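Local coordinates for immunity protein (PDB 4Q7O) that probably protects its own cell by neutralising the cognate toxin of a contact-dependent growth-inhibition system, at residues N7-L12 with N112-D117; I24-E29 with F89-D94; P85-S90 with I102-A107. All blocks are in the same frame, centred on the assembly; numbering follows the deposited sequence.

Overall arrangement
Near the N terminus, residues 7-12 lead into helix 10-18 and meet helix 104-121 in interaction 1, which closes a loop of about 100 residues; the other two contacts are nested inside it. Helix 22-34 follows and packs on strand 86-91 in interaction 2, touching interaction 1 where Phe28 meets Ala114. The first part of the same strand pairs with residues 102-107 in interaction 3, about 13 Å from interaction 2 between centres; the two share Phe89 and Ser90. Interactions 1 and 3 use different parts of helix 104-121, with centres about 18 Å apart. Interaction 1 joins helices 10-18 and 104-121, interaction 2 sets helix 22-34 on the sheet, and interaction 3 joins the sheet to the start of helix 104-121.

Interaction 1. Residues N7-L12 with N112-D117; sequences NIFLNL and NIAISD
Asp117 of helix 104-121 reaches the first turn of helix 10-18 and meets its backbone with both carboxylate oxygens. Its CB lies 3.4 Å from Ile8 O and also touches CD1 of the Phe9 ring. From there CG stands anti to the carbonyl carbon (chi1 -74°), which carries the carboxylate to the amides of Asn11 and Leu12. OD2 accepts the shorter bond, Leu12 N to Asp117 OD2 at 2.8 Å, through its syn lone pair. OD1 takes the longer one, Asn11 N to Asp117 OD1 at 3.3 Å, with the donor on the syn side but 25° out of the carboxylate plane. A water that donates to OD1 also accepts from Asn11 ND2 and hydrogen-bonds Ser116 OG, while another joins Ile8 O to Asp117 O. The carboxylate is thus fixed by two amides and a water, and the nearby helix start would probably favour its charged form.

Beside this polar centre, Phe9 turns its ring edge to the backbone of the other helix, CE1 3.5 Å from Ala114 O. Ile113 CG2 packs against the backbone of Asn11 and Leu12, 3.3 Å from Leu12 N, and Leu12 CG rests 4.0 Å from Ala114 CB. Phe28 of helix 22-34 packs on Ala114 as well. Asn7 OD1 accepts from Phe9 N in an Asx turn just ahead of the helix. An aspartate distant in sequence thus takes up first-turn amides after the N-cap Phe9, as capping side chains do, where helix 10-18 packs on helix 104-121.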
ATOM      1  N   ASN B   7       6.469  -9.724  -4.715  1.00 23.91           N
ATOM      2  CA  ASN B   7       6.929  -8.450  -4.169  1.00 22.25           C
ATOM      3  C   ASN B   7       8.276  -8.618  -3.455  1.00 19.82           C
ATOM      4  O   ASN B   7       8.399  -9.450  -2.555  1.00 21.98           O
ATOM      5  CB  ASN B   7       5.865  -7.897  -3.204  1.00 22.16           C
ATOM      6  CG  ASN B   7       5.985  -6.394  -2.974  1.00 21.43           C
ATOM      7  OD1 ASN B   7       7.053  -5.885  -2.646  1.00 19.78           O
ATOM      8  ND2 ASN B   7       4.867  -5.679  -3.120  1.00 22.18           N
ATOM      9  N   ILE B   8       9.286  -7.838  -3.851  1.00 15.02           N
ATOM     10  CA  ILE B   8      10.596  -7.901  -3.194  1.00 11.92           C
ATOM     11  C   ILE B   8      10.680  -7.119  -1.879  1.00  9.10           C
ATOM     12  O   ILE B   8      11.639  -7.274  -1.124  1.00  8.72           O
ATOM     13  CB  ILE B   8      11.759  -7.413  -4.104  1.00 12.60           C
ATOM     14  CG1 ILE B   8      11.645  -5.910  -4.378  1.00 13.87           C
ATOM     15  CG2 ILE B   8      11.816  -8.216  -5.391  1.00 13.54           C
ATOM     16  CD1 ILE B   8      12.933  -5.277  -4.864  1.00 14.16           C
ATOM     17  N   PHE B   9       9.692  -6.276  -1.605  1.00  8.55           N
ATOM     18  CA  PHE B   9       9.757  -5.413  -0.427  1.00  7.55           C
ATOM     19  C   PHE B   9       9.175  -6.094   0.802  1.00  7.77           C
ATOM     20  O   PHE B   9       8.240  -5.602   1.432  1.00  8.75           O
ATOM     21  CB  PHE B   9       9.091  -4.065  -0.708  1.00  7.44           C
ATOM     22  CG  PHE B   9       9.850  -3.232  -1.697  1.00  8.15           C
ATOM     23  CD1 PHE B   9      11.050  -2.632  -1.333  1.00  8.79           C
ATOM     24  CD2 PHE B   9       9.402  -3.088  -3.002  1.00  9.34           C
ATOM     25  CE1 PHE B   9      11.783  -1.875  -2.249  1.00  9.06           C
ATOM     26  CE2 PHE B   9      10.124  -2.328  -3.917  1.00  9.68           C
ATOM     27  CZ  PHE B   9      11.315  -1.721  -3.537  1.00 10.14           C
ATOM     28  N   LEU B  10       9.762  -7.227   1.154  1.00  7.57           N
ATOM     29  CA  LEU B  10       9.201  -8.066   2.201  1.00  7.47           C
ATOM     30  C   LEU B  10       9.202  -7.362   3.552  1.00  7.46           C
ATOM     31  O   LEU B  10       8.172  -7.278   4.225  1.00  9.46           O
ATOM     32  CB  LEU B  10       9.958  -9.393   2.288  1.00  7.51           C
ATOM     33  CG  LEU B  10       9.929 -10.231   1.005  1.00  9.90           C
ATOM     34  CD1 LEU B  10      10.710 -11.523   1.183  1.00 12.11           C
ATOM     35  CD2 LEU B  10       8.498 -10.530   0.586  1.00 11.80           C
ATOM     36  N   ASN B  11      10.357  -6.847   3.949  1.00  6.88           N
ATOM     37  CA  ASN B  11      10.457  -6.180   5.241  1.00  7.26           C
ATOM     38  C   ASN B  11       9.826  -4.794   5.269  1.00  7.36           C
ATOM     39  O   ASN B  11       9.242  -4.386   6.280  1.00  7.99           O
ATOM     40  CB  ASN B  11      11.899  -6.162   5.724  1.00  8.14           C
ATOM     41  CG  ASN B  11      12.419  -7.558   5.975  1.00 10.31           C
ATOM     42  OD1 ASN B  11      11.720  -8.387   6.568  1.00 12.65           O
ATOM     43  ND2 ASN B  11      13.625  -7.844   5.501  1.00 11.00           N
ATOM     44  N   LEU B  12       9.914  -4.083   4.151  1.00  7.52           N
ATOM     45  CA  LEU B  12       9.282  -2.770   4.044  1.00  7.52           C
ATOM     46  C   LEU B  12       7.779  -2.885   4.193  1.00  7.37           C
ATOM     47  O   LEU B  12       7.172  -2.128   4.940  1.00  7.74           O
ATOM     48  CB  LEU B  12       9.639  -2.107   2.708  1.00  8.22           C
ATOM     49  CG  LEU B  12       9.154  -0.691   2.359  1.00  9.04           C
ATOM     50  CD1 LEU B  12       7.730  -0.676   1.811  1.00 12.06           C
ATOM     51  CD2 LEU B  12       9.305   0.272   3.547  1.00  8.49           C
ATOM     52  N   ASN B 112      15.727   2.864   4.748  1.00  6.88           N
ATOM     53  CA  ASN B 112      16.803   1.937   5.050  1.00  7.21           C
ATOM     54  C   ASN B 112      16.321   0.493   4.895  1.00  7.70           C
ATOM     55  O   ASN B 112      17.042  -0.369   4.384  1.00  9.52           O
ATOM     56  CB  ASN B 112      17.335   2.193   6.457  1.00 10.30           C
ATOM     57  CG  ASN B 112      18.596   1.423   6.737  1.00 15.53           C
ATOM     58  OD1 ASN B 112      19.610   1.589   6.050  1.00 17.77           O
ATOM     59  ND2 ASN B 112      18.551   0.583   7.755  1.00 18.68           N
ATOM     60  N   ILE B 113      15.088   0.241   5.319  1.00  7.19           N
ATOM     61  CA  ILE B 113      14.476  -1.071   5.126  1.00  6.57           C
ATOM     62  C   ILE B 113      14.226  -1.368   3.646  1.00  7.16           C
ATOM     63  O   ILE B 113      14.534  -2.458   3.154  1.00  7.32           O
ATOM     64  CB  ILE B 113      13.166  -1.187   5.921  1.00  7.18           C
ATOM     65  CG1 ILE B 113      13.452  -1.124   7.424  1.00  8.53           C
ATOM     66  CG2 ILE B 113      12.443  -2.477   5.582  1.00  8.47           C
ATOM     67  CD1 ILE B 113      12.207  -0.934   8.267  1.00 10.62           C
ATOM     68  N   ALA B 114      13.683  -0.388   2.930  1.00  6.56           N
ATOM     69  CA  ALA B 114      13.394  -0.550   1.505  1.00  6.79           C
ATOM     70  C   ALA B 114      14.647  -0.809   0.671  1.00  7.11           C
ATOM     71  O   ALA B 114      14.646  -1.672  -0.206  1.00  7.43           O
ATOM     72  CB  ALA B 114      12.645   0.653   0.968  1.00  7.73           C
ATOM     73  N   ILE B 115      15.717  -0.069   0.930  1.00  7.47           N
ATOM     74  CA  ILE B 115      16.930  -0.260   0.141  1.00  7.77           C
ATOM     75  C   ILE B 115      17.586  -1.603   0.473  1.00  6.81           C
ATOM     76  O   ILE B 115      18.202  -2.229  -0.382  1.00  7.87           O
ATOM     77  CB  ILE B 115      17.904   0.931   0.262  1.00  9.29           C
ATOM     78  CG1 ILE B 115      18.853   0.970  -0.946  1.00  8.34           C
ATOM     79  CG2 ILE B 115      18.669   0.901   1.588  1.00 10.07           C
ATOM     80  CD1 ILE B 115      19.760   2.196  -0.950  1.00  9.71           C
ATOM     81  N   SER B 116      17.415  -2.049   1.714  1.00  6.72           N
ATOM     82  CA  SER B 116      17.835  -3.379   2.123  1.00  7.25           C
ATOM     83  C   SER B 116      17.087  -4.451   1.329  1.00  7.18           C
ATOM     84  O   SER B 116      17.709  -5.373   0.789  1.00  7.16           O
ATOM     85  CB  SER B 116      17.583  -3.577   3.616  1.00  8.86           C
ATOM     86  OG  SER B 116      17.810  -4.922   3.977  1.00  9.98           O
ATOM     87  N   ASP B 117      15.758  -4.347   1.283  1.00  7.34           N
ATOM     88  CA  ASP B 117      14.961  -5.272   0.471  1.00  7.48           C
ATOM     89  C   ASP B 117      15.478  -5.295  -0.963  1.00  7.48           C
ATOM     90  O   ASP B 117      15.640  -6.363  -1.565  1.00  7.55           O
ATOM     91  CB  ASP B 117      13.476  -4.865   0.440  1.00  9.44           C
ATOM     92  CG  ASP B 117      12.737  -5.152   1.746  1.00 10.43           C
ATOM     93  OD1 ASP B 117      13.166  -6.027   2.524  1.00 12.07           O
ATOM     94  OD2 ASP B 117      11.692  -4.506   1.979  1.00 10.25           O
TER
HETATM   95  O   HOH W   1      14.047  -8.540  -0.988  1.00  8.48           O
HETATM   96  O   HOH W   2      15.229  -5.811   4.334  1.00 14.95           O

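Interaction 2. Residues I24-E29 with F89-D94; sequences ISIFFE and FSVGDD
This is a buried, wholly apolar side-chain contact in which helix 22-34 packs on the antiparallel sheet through strand 86-91. The short helix and strand axes approach to 8.1 Å and cross at 67°. Its centre is the ring of Phe89. Ile24 lays CD1 over the middle of one face, 3.6 Å from the ring centroid and nearly on the ring normal, a CH-pi contact. The ring also turns its edge to the face of Phe27 in a T-shaped pair, with planes at 89°; the nearest carbons are Phe27 CD1 and Phe89 CD2, 4.1 Å apart. With CG anti to the backbone N (chi1 178°), Phe27 turns the face of its ring to the Phe89 edge. Two residues beyond Phe89, Val91 splits its methyls: CG1 lies 3.7 Å from Phe27 CA, and CG2 meets Ile26 CG2 at 3.8 Å. Elsewhere on the helix Phe28 meets Phe111 of helix 104-121 edge-to-face, and Ile26, besides touching Val91, packs on Ile26 of the second subunit. Cohesion between these segments therefore probably rests largely on dispersion, the CH-pi and edge-to-face contacts and close fit.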
ATOM      1  N   ILE B  24       3.410   4.338   1.930  1.00  5.47           N
ATOM      2  CA  ILE B  24       4.824   4.002   1.766  1.00  6.65           C
ATOM      3  C   ILE B  24       5.015   2.698   0.987  1.00  7.29           C
ATOM      4  O   ILE B  24       5.889   2.605   0.118  1.00  7.74           O
ATOM      5  CB  ILE B  24       5.544   3.899   3.123  1.00  7.41           C
ATOM      6  CG1 ILE B  24       5.431   5.218   3.897  1.00  9.24           C
ATOM      7  CG2 ILE B  24       7.000   3.505   2.922  1.00  8.54           C
ATOM      8  CD1 ILE B  24       5.970   6.425   3.153  1.00 11.33           C
ATOM      9  N   SER B  25       4.198   1.698   1.310  1.00  7.62           N
ATOM     10  CA  SER B  25       4.205   0.407   0.617  1.00  8.21           C
ATOM     11  C   SER B  25       3.981   0.618  -0.882  1.00  7.79           C
ATOM     12  O   SER B  25       4.703   0.074  -1.728  1.00  9.68           O
ATOM     13  CB  SER B  25       3.088  -0.505   1.157  1.00  9.46           C
ATOM     14  OG  SER B  25       2.830  -0.307   2.544  1.00 13.19           O
ATOM     15  N   ILE B  26       2.972   1.417  -1.209  1.00  6.43           N
ATOM     16  CA  ILE B  26       2.616   1.659  -2.603  1.00  6.61           C
ATOM     17  C   ILE B  26       3.699   2.461  -3.307  1.00  6.51           C
ATOM     18  O   ILE B  26       4.049   2.179  -4.452  1.00  8.01           O
ATOM     19  CB  ILE B  26       1.272   2.410  -2.700  1.00  6.71           C
ATOM     20  CG1 ILE B  26       0.143   1.558  -2.117  1.00  7.88           C
ATOM     21  CG2 ILE B  26       0.948   2.796  -4.145  1.00  8.39           C
ATOM     22  CD1 ILE B  26      -1.156   2.327  -1.976  1.00  8.36           C
ATOM     23  N   PHE B  27       4.244   3.448  -2.607  1.00  6.01           N
ATOM     24  CA  PHE B  27       5.302   4.298  -3.145  1.00  6.96           C
ATOM     25  C   PHE B  27       6.468   3.469  -3.686  1.00  7.32           C
ATOM     26  O   PHE B  27       6.858   3.601  -4.848  1.00  6.93           O
ATOM     27  CB  PHE B  27       5.784   5.265  -2.058  1.00  7.37           C
ATOM     28  CG  PHE B  27       6.915   6.152  -2.490  1.00  7.44           C
ATOM     29  CD1 PHE B  27       6.668   7.375  -3.099  1.00  8.93           C
ATOM     30  CD2 PHE B  27       8.230   5.781  -2.260  1.00  8.69           C
ATOM     31  CE1 PHE B  27       7.713   8.191  -3.493  1.00 10.25           C
ATOM     32  CE2 PHE B  27       9.276   6.593  -2.662  1.00  8.48           C
ATOM     33  CZ  PHE B  27       9.018   7.795  -3.274  1.00  9.25           C
ATOM     34  N   PHE B  28       7.014   2.593  -2.855  1.00  7.15           N
ATOM     35  CA  PHE B  28       8.166   1.815  -3.284  1.00  7.33           C
ATOM     36  C   PHE B  28       7.840   0.775  -4.348  1.00  7.66           C
ATOM     37  O   PHE B  28       8.588   0.634  -5.313  1.00  8.54           O
ATOM     38  CB  PHE B  28       8.903   1.207  -2.088  1.00  8.74           C
ATOM     39  CG  PHE B  28       9.772   2.191  -1.384  1.00  9.39           C
ATOM     40  CD1 PHE B  28      10.919   2.670  -2.000  1.00 11.32           C
ATOM     41  CD2 PHE B  28       9.442   2.660  -0.124  1.00  9.94           C
ATOM     42  CE1 PHE B  28      11.730   3.595  -1.369  1.00 11.80           C
ATOM     43  CE2 PHE B  28      10.252   3.583   0.509  1.00 10.64           C
ATOM     44  CZ  PHE B  28      11.393   4.051  -0.116  1.00 11.94           C
ATOM     45  N   GLU B  29       6.719   0.075  -4.206  1.00  8.07           N
ATOM     46  CA  GLU B  29       6.401  -0.963  -5.179  1.00 10.17           C
ATOM     47  C   GLU B  29       6.135  -0.393  -6.559  1.00 10.35           C
ATOM     48  O   GLU B  29       6.567  -0.950  -7.568  1.00 10.96           O
ATOM     49  CB  GLU B  29       5.211  -1.812  -4.732  1.00 12.43           C
ATOM     50  CG  GLU B  29       4.798  -2.887  -5.744  1.00 16.32           C
ATOM     51  CD  GLU B  29       5.908  -3.870  -6.102  1.00 21.27           C
ATOM     52  OE1 GLU B  29       6.869  -4.033  -5.320  1.00 23.27           O
ATOM     53  OE2 GLU B  29       5.809  -4.494  -7.180  1.00 23.95           O
ATOM     54  N   PHE B  89       4.462  12.363   1.615  1.00  5.52           N
ATOM     55  CA  PHE B  89       4.440  11.385   0.535  1.00  5.74           C
ATOM     56  C   PHE B  89       3.086  11.387  -0.136  1.00  7.60           C
ATOM     57  O   PHE B  89       2.060  11.550   0.524  1.00  8.02           O
ATOM     58  CB  PHE B  89       4.681   9.972   1.078  1.00  5.58           C
ATOM     59  CG  PHE B  89       6.083   9.717   1.495  1.00  5.91           C
ATOM     60  CD1 PHE B  89       6.536  10.141   2.738  1.00  7.31           C
ATOM     61  CD2 PHE B  89       6.950   9.025   0.661  1.00  7.26           C
ATOM     62  CE1 PHE B  89       7.837   9.895   3.136  1.00  8.34           C
ATOM     63  CE2 PHE B  89       8.255   8.772   1.054  1.00  8.39           C
ATOM     64  CZ  PHE B  89       8.699   9.204   2.288  1.00  9.18           C
ATOM     65  N   SER B  90       3.067  11.178  -1.443  1.00  7.78           N
ATOM     66  CA  SER B  90       1.799  10.897  -2.097  1.00  9.26           C
ATOM     67  C   SER B  90       1.950   9.873  -3.200  1.00  9.22           C
ATOM     68  O   SER B  90       3.010   9.753  -3.814  1.00 10.14           O
ATOM     69  CB  SER B  90       1.142  12.174  -2.620  1.00 13.63           C
ATOM     70  OG  SER B  90       1.798  12.647  -3.773  1.00 16.80           O
ATOM     71  N   VAL B  91       0.884   9.122  -3.427  1.00  8.23           N
ATOM     72  CA  VAL B  91       0.817   8.212  -4.559  1.00  8.25           C
ATOM     73  C   VAL B  91      -0.514   8.369  -5.285  1.00  9.98           C
ATOM     74  O   VAL B  91      -1.511   8.799  -4.700  1.00 10.13           O
ATOM     75  CB  VAL B  91       1.011   6.736  -4.130  1.00  9.29           C
ATOM     76  CG1 VAL B  91       2.418   6.515  -3.612  1.00 10.95           C
ATOM     77  CG2 VAL B  91      -0.041   6.321  -3.104  1.00 10.51           C
ATOM     78  N   GLY B  92      -0.516   8.028  -6.567  1.00 12.66           N
ATOM     79  CA  GLY B  92      -1.724   8.096  -7.367  1.00 15.46           C
ATOM     80  C   GLY B  92      -1.880   9.397  -8.132  1.00 18.81           C
ATOM     81  O   GLY B  92      -0.928  10.184  -8.264  1.00 19.44           O
ATOM     82  N   ASP B  93      -3.093   9.611  -8.631  1.00 22.37           N
ATOM     83  CA  ASP B  93      -3.432  10.762  -9.458  1.00 26.77           C
ATOM     84  C   ASP B  93      -3.174  12.088  -8.750  1.00 27.02           C
ATOM     85  O   ASP B  93      -3.436  12.226  -7.555  1.00 26.09           O
ATOM     86  CB  ASP B  93      -4.903  10.659  -9.875  1.00 30.38           C
ATOM     87  CG  ASP B  93      -5.437  11.942 -10.479  1.00 33.64           C
ATOM     88  OD1 ASP B  93      -4.684  12.636 -11.197  1.00 34.93           O
ATOM     89  OD2 ASP B  93      -6.623  12.250 -10.236  1.00 34.99           O
ATOM     90  N   ASP B  94      -2.673  13.062  -9.507  1.00 28.17           N
ATOM     91  CA  ASP B  94      -2.374  14.391  -8.985  1.00 29.10           C
ATOM     92  C   ASP B  94      -3.614  15.080  -8.420  1.00 28.56           C
ATOM     93  O   ASP B  94      -3.518  15.864  -7.472  1.00 29.29           O
ATOM     94  CB  ASP B  94      -1.745  15.264 -10.078  1.00 30.47           C
TER

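Interaction 3. Residues P85-S90 with I102-A107; sequences PSIYFS and IPINLA
Pro85 O is gripped by two donors. Ile104 N reaches it over 2.9 Å in an almost straight bond, 176° at the hydrogen, although the donor stands 24° from the carbonyl plane. A water donates to the same oxygen and accepts from Asn105 N, so the carbonyl is tied, directly and through that water, to two amides of the first turn of helix 104-121. Pro103 adds a weaker CA-H...O approach, its CA 3.5 Å from Pro85 O.

Two residues on, Ile87 and Ile102 exchange a pair of backbone bonds: Ile87 N to Ile102 O at 2.9 Å, and Ile102 N to Ile87 O at 3.1 Å. Ser86 and Pro103 form the neighbouring non-hydrogen-bonded pair. These are the antiparallel bridges at the open end of the beta hairpin 86-91/98-103, where strand 98-103 gives way to helix 104-121 with Pro103 in the N-cap position. The helix starts beside strand 86-91, with which strand 98-103 has just paired, and Ala107 N returns to Pro103 O to start its first turn.

On the face of Ile87 and Ile102 the side chains close over this junction. Ile87 CG2 is set between the backbone N and the carbonyl carbon, with CG1 anti to N (chi1 177°). From there the methyl meets Ala107 CB at 3.6 Å and lies 4.0 Å from Ile102 CG1. Ile104 runs alongside the start of the strand: its CG1 faces Ile87 CB, and its tip CD1 is 3.8 Å from Pro85 CB. Further along, Phe89 meets Ile102 CD1 obliquely with CE1 and presents its ring edge to Ala107 CB. Tyr110 and Phe111 of the same helix continue this packing, against Ile102 and Phe89 respectively.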
ATOM      1  N   PRO B  85      10.734  17.587  12.420  1.00  8.70           N
ATOM      2  CA  PRO B  85      10.940  17.641  10.968  1.00  8.10           C
ATOM      3  C   PRO B  85      10.207  16.485  10.291  1.00  8.15           C
ATOM      4  O   PRO B  85      10.381  15.315  10.665  1.00  7.91           O
ATOM      5  CB  PRO B  85      12.453  17.481  10.822  1.00  9.36           C
ATOM      6  CG  PRO B  85      13.003  18.070  12.115  1.00 10.15           C
ATOM      7  CD  PRO B  85      12.005  17.653  13.164  1.00 10.79           C
ATOM      8  N   SER B  86       9.388  16.826   9.306  1.00  8.39           N
ATOM      9  CA  SER B  86       8.479  15.873   8.692  1.00  7.57           C
ATOM     10  C   SER B  86       8.587  15.865   7.175  1.00  6.65           C
ATOM     11  O   SER B  86       9.194  16.743   6.567  1.00  7.86           O
ATOM     12  CB  SER B  86       7.036  16.154   9.120  1.00  8.06           C
ATOM     13  OG  SER B  86       6.871  15.976  10.521  1.00 10.05           O
ATOM     14  N   ILE B  87       7.964  14.870   6.568  1.00  6.51           N
ATOM     15  CA  ILE B  87       8.048  14.677   5.135  1.00  6.74           C
ATOM     16  C   ILE B  87       6.711  14.192   4.589  1.00  6.27           C
ATOM     17  O   ILE B  87       6.011  13.398   5.223  1.00  6.56           O
ATOM     18  CB  ILE B  87       9.218  13.724   4.796  1.00  7.12           C
ATOM     19  CG1 ILE B  87       9.291  13.426   3.295  1.00  7.68           C
ATOM     20  CG2 ILE B  87       9.142  12.445   5.645  1.00  8.57           C
ATOM     21  CD1 ILE B  87      10.596  12.774   2.890  1.00  9.65           C
ATOM     22  N   TYR B  88       6.359  14.713   3.421  1.00  6.41           N
ATOM     23  CA  TYR B  88       5.110  14.409   2.741  1.00  6.34           C
ATOM     24  C   TYR B  88       5.324  13.374   1.652  1.00  6.68           C
ATOM     25  O   TYR B  88       6.252  13.495   0.865  1.00  8.44           O
ATOM     26  CB  TYR B  88       4.577  15.704   2.132  1.00  7.85           C
ATOM     27  CG  TYR B  88       3.433  15.569   1.160  1.00  8.47           C
ATOM     28  CD1 TYR B  88       2.114  15.525   1.599  1.00  8.62           C
ATOM     29  CD2 TYR B  88       3.668  15.556  -0.205  1.00 10.29           C
ATOM     30  CE1 TYR B  88       1.060  15.442   0.700  1.00  8.93           C
ATOM     31  CE2 TYR B  88       2.629  15.474  -1.107  1.00 11.64           C
ATOM     32  CZ  TYR B  88       1.329  15.413  -0.650  1.00 10.61           C
ATOM     33  OH  TYR B  88       0.300  15.340  -1.560  1.00 12.24           O
ATOM     34  N   PHE B  89       4.462  12.363   1.615  1.00  5.52           N
ATOM     35  CA  PHE B  89       4.440  11.385   0.535  1.00  5.74           C
ATOM     36  C   PHE B  89       3.086  11.387  -0.136  1.00  7.60           C
ATOM     37  O   PHE B  89       2.060  11.550   0.524  1.00  8.02           O
ATOM     38  CB  PHE B  89       4.681   9.972   1.078  1.00  5.58           C
ATOM     39  CG  PHE B  89       6.083   9.717   1.495  1.00  5.91           C
ATOM     40  CD1 PHE B  89       6.536  10.141   2.738  1.00  7.31           C
ATOM     41  CD2 PHE B  89       6.950   9.025   0.661  1.00  7.26           C
ATOM     42  CE1 PHE B  89       7.837   9.895   3.136  1.00  8.34           C
ATOM     43  CE2 PHE B  89       8.255   8.772   1.054  1.00  8.39           C
ATOM     44  CZ  PHE B  89       8.699   9.204   2.288  1.00  9.18           C
ATOM     45  N   SER B  90       3.067  11.178  -1.443  1.00  7.78           N
ATOM     46  CA  SER B  90       1.799  10.897  -2.097  1.00  9.26           C
ATOM     47  C   SER B  90       1.950   9.873  -3.200  1.00  9.22           C
ATOM     48  O   SER B  90       3.010   9.753  -3.814  1.00 10.14           O
ATOM     49  CB  SER B  90       1.142  12.174  -2.620  1.00 13.63           C
ATOM     50  OG  SER B  90       1.798  12.647  -3.773  1.00 16.80           O
ATOM     51  N   ILE B 102       4.832  11.816   7.609  1.00  7.03           N
ATOM     52  CA  ILE B 102       5.492  11.147   8.726  1.00  6.65           C
ATOM     53  C   ILE B 102       6.740  11.927   9.150  1.00  6.44           C
ATOM     54  O   ILE B 102       7.240  12.752   8.389  1.00  7.56           O
ATOM     55  CB  ILE B 102       5.877   9.686   8.377  1.00  7.23           C
ATOM     56  CG1 ILE B 102       6.689   9.624   7.077  1.00  6.45           C
ATOM     57  CG2 ILE B 102       4.639   8.812   8.292  1.00  8.08           C
ATOM     58  CD1 ILE B 102       7.223   8.222   6.757  1.00  6.85           C
ATOM     59  N   PRO B 103       7.250  11.673  10.364  1.00  6.53           N
ATOM     60  CA  PRO B 103       8.526  12.306  10.717  1.00  7.35           C
ATOM     61  C   PRO B 103       9.652  11.832   9.804  1.00  7.04           C
ATOM     62  O   PRO B 103       9.650  10.681   9.361  1.00  7.24           O
ATOM     63  CB  PRO B 103       8.782  11.805  12.146  1.00  7.29           C
ATOM     64  CG  PRO B 103       7.424  11.426  12.672  1.00  8.13           C
ATOM     65  CD  PRO B 103       6.705  10.866  11.473  1.00  7.95           C
ATOM     66  N   ILE B 104      10.615  12.705   9.533  1.00  7.29           N
ATOM     67  CA  ILE B 104      11.770  12.335   8.724  1.00  8.66           C
ATOM     68  C   ILE B 104      12.527  11.130   9.303  1.00  8.15           C
ATOM     69  O   ILE B 104      12.996  10.277   8.564  1.00  7.12           O
ATOM     70  CB  ILE B 104      12.696  13.552   8.489  1.00 10.53           C
ATOM     71  CG1 ILE B 104      12.016  14.536   7.532  1.00 11.70           C
ATOM     72  CG2 ILE B 104      14.041  13.126   7.925  1.00 11.09           C
ATOM     73  CD1 ILE B 104      12.713  15.872   7.416  1.00 13.47           C
ATOM     74  N   ASN B 105      12.619  11.031  10.621  1.00  8.04           N
ATOM     75  CA  ASN B 105      13.298   9.884  11.220  1.00  7.97           C
ATOM     76  C   ASN B 105      12.649   8.574  10.804  1.00  6.44           C
ATOM     77  O   ASN B 105      13.331   7.604  10.454  1.00  7.00           O
ATOM     78  CB  ASN B 105      13.292   9.981  12.748  1.00  9.42           C
ATOM     79  CG  ASN B 105      14.242  11.023  13.274  1.00 13.74           C
ATOM     80  OD1 ASN B 105      15.108  11.526  12.551  1.00 15.64           O
ATOM     81  ND2 ASN B 105      14.102  11.341  14.554  1.00 14.88           N
ATOM     82  N   LEU B 106      11.323   8.534  10.857  1.00  6.43           N
ATOM     83  CA  LEU B 106      10.599   7.340  10.435  1.00  6.67           C
ATOM     84  C   LEU B 106      10.769   7.098   8.942  1.00  6.47           C
ATOM     85  O   LEU B 106      10.920   5.958   8.511  1.00  6.51           O
ATOM     86  CB  LEU B 106       9.118   7.428  10.823  1.00  6.76           C
ATOM     87  CG  LEU B 106       8.259   6.247  10.358  1.00  7.33           C
ATOM     88  CD1 LEU B 106       8.740   4.924  10.939  1.00  8.81           C
ATOM     89  CD2 LEU B 106       6.804   6.469  10.706  1.00  8.51           C
ATOM     90  N   ALA B 107      10.763   8.166   8.150  1.00  6.03           N
ATOM     91  CA  ALA B 107      11.031   8.019   6.718  1.00  6.23           C
ATOM     92  C   ALA B 107      12.389   7.368   6.463  1.00  6.11           C
ATOM     93  O   ALA B 107      12.498   6.453   5.646  1.00  6.95           O
ATOM     94  CB  ALA B 107      10.947   9.354   6.008  1.00  7.78           C
TER
HETATM   95  O   HOH W   3      11.905  13.402  12.301  1.00 11.87           O